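PDB 5Y6H: flagellar brake protein YcgR from Escherichia coli K-12, which acts as a flagellar brake that slows the motor when bound to c-di-GMP, the part in this structure being the N-terminal domain involved in FliG binding. Local coordinates for residues Leu32-Gly36 with Gly37-Ser41. Residues are numbered along the deposited sequence; the frame is centred on the assembly and turned at random.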
loop_
_atom_site.group_PDB
_atom_site.type_symbol
_atom_site.label_atom_id
_atom_site.label_comp_id
_atom_site.label_asym_id
_atom_site.label_seq_id
_atom_site.Cartn_x
_atom_site.Cartn_y
_atom_site.Cartn_z
ATOM N N LEU A 32 4.980 0.151 -4.886
ATOM C CA LEU A 32 5.714 -0.160 -3.665
ATOM C C LEU A 32 7.166 0.236 -3.884
ATOM O O LEU A 32 7.806 -0.250 -4.822
ATOM C CB LEU A 32 5.621 -1.647 -3.315
ATOM C CG LEU A 32 4.446 -2.193 -2.495
ATOM C CD1 LEU A 32 3.106 -1.615 -2.942
ATOM C CD2 LEU A 32 4.423 -3.717 -2.569
ATOM N N SER A 33 7.683 1.112 -3.030
ATOM C CA SER A 33 9.057 1.576 -3.138
ATOM C C SER A 33 9.816 1.281 -1.852
ATOM O O SER A 33 9.281 1.442 -0.751
ATOM C CB SER A 33 9.112 3.075 -3.448
ATOM O OG SER A 33 8.440 3.380 -4.661
ATOM N N TRP A 34 11.068 0.849 -1.996
ATOM C CA TRP A 34 11.936 0.583 -0.859
ATOM C C TRP A 34 13.346 1.049 -1.194
ATOM O O TRP A 34 13.643 1.441 -2.324
ATOM C CB TRP A 34 11.936 -0.905 -0.484
ATOM C CG TRP A 34 12.503 -1.793 -1.555
ATOM C CD1 TRP A 34 13.759 -2.330 -1.600
ATOM C CD2 TRP A 34 11.831 -2.249 -2.733
ATOM N NE1 TRP A 34 13.908 -3.090 -2.736
ATOM C CE2 TRP A 34 12.738 -3.055 -3.448
ATOM C CE3 TRP A 34 10.550 -2.047 -3.254
ATOM C CZ2 TRP A 34 12.402 -3.663 -4.654
ATOM C CZ3 TRP A 34 10.219 -2.656 -4.450
ATOM C CH2 TRP A 34 11.140 -3.451 -5.138
ATOM N N ASN A 35 14.220 1.008 -0.189
ATOM C CA ASN A 35 15.619 1.346 -0.403
ATOM C C ASN A 35 16.262 0.306 -1.312
ATOM O O ASN A 35 16.747 -0.725 -0.836
ATOM C CB ASN A 35 16.362 1.442 0.933
ATOM C CG ASN A 35 17.729 2.071 0.790
ATOM O OD1 ASN A 35 17.980 2.813 -0.157
ATOM N ND2 ASN A 35 18.622 1.778 1.729
ATOM N N GLY A 36 16.238 0.544 -2.622
ATOM C CA GLY A 36 16.797 -0.415 -3.554
ATOM C C GLY A 36 15.977 -0.690 -4.801
ATOM O O GLY A 36 16.513 -1.233 -5.771
ATOM N N GLY A 37 14.695 -0.343 -4.810
ATOM C CA GLY A 37 13.899 -0.592 -5.999
ATOM C C GLY A 37 12.449 -0.204 -5.810
ATOM O O GLY A 37 12.078 0.441 -4.825
ATOM N N GLN A 38 11.632 -0.601 -6.790
ATOM C CA GLN A 38 10.196 -0.347 -6.782
ATOM C C GLN A 38 9.492 -1.410 -7.618
ATOM O O GLN A 38 10.101 -2.054 -8.477
ATOM C CB GLN A 38 9.859 1.055 -7.307
ATOM C CG GLN A 38 10.241 1.294 -8.755
ATOM C CD GLN A 38 9.780 2.647 -9.259
ATOM O OE1 GLN A 38 8.862 2.739 -10.075
ATOM N NE2 GLN A 38 10.413 3.708 -8.771
ATOM N N LEU A 39 8.197 -1.593 -7.355
ATOM C CA LEU A 39 7.385 -2.514 -8.144
ATOM C C LEU A 39 5.946 -2.017 -8.184
ATOM O O LEU A 39 5.532 -1.185 -7.375
ATOM C CB LEU A 39 7.442 -3.952 -7.596
ATOM C CG LEU A 39 6.837 -4.305 -6.230
ATOM C CD1 LEU A 39 5.334 -4.586 -6.296
ATOM C CD2 LEU A 39 7.556 -5.513 -5.648
ATOM N N ILE A 40 5.183 -2.555 -9.135
ATOM C CA ILE A 40 3.784 -2.186 -9.336
ATOM C C ILE A 40 2.905 -3.283 -8.747
ATOM O O ILE A 40 3.096 -4.469 -9.049
ATOM C CB ILE A 40 3.472 -1.965 -10.826
ATOM C CG1 ILE A 40 4.328 -0.826 -11.391
ATOM C CG2 ILE A 40 1.991 -1.664 -11.028
ATOM C CD1 ILE A 40 4.350 0.423 -10.526
ATOM N N SER A 41 1.947 -2.890 -7.915
ATOM C CA SER A 41 1.106 -3.838 -7.187
ATOM C C SER A 41 -0.342 -3.363 -7.282
ATOM O O SER A 41 -0.713 -2.595 -8.178
ATOM C CB SER A 41 1.612 -3.984 -5.740
ATOM O OG SER A 41 0.766 -4.801 -4.945
#
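The indole of W34 lies flat across the backbone of G37, its hydrogen-bonded partner on the opposing strand. CG sits between the backbone N and the carbonyl carbon (chi1 64°), which folds the ring over the neighbouring strand, and G37 CA makes a CH-pi contact 3.9 Å from the centroid of the six-membered ring. Glycine suits this place because a CB would collide with both W34 CZ2 and G36 O. The same ring face also covers the peptide running into Q38, and W34 CZ3 reaches L39 CD2 at 4.1 Å. Shortening this tryptophan to an alanine is likely to strip the cover from the G37 backbone and take an apolar neighbour from L39. W34 and G37 also exchange two backbone hydrogen bonds, W34 N to G37 O and G37 N to W34 O. Farther from the turn, L32 and L39 exchange backbone bonds, L32 N to L39 O at 2.9 Å. Their branched side chains run side by side, L32 CD2 meeting L39 CD1 at 3.9 Å, apolar groups suited to a buried face. Helix 59-67 packs on W34 and L39. N35 and G36 close a two-residue turn, giving a tight antiparallel beta hairpin within the sheet of the PilZN domain.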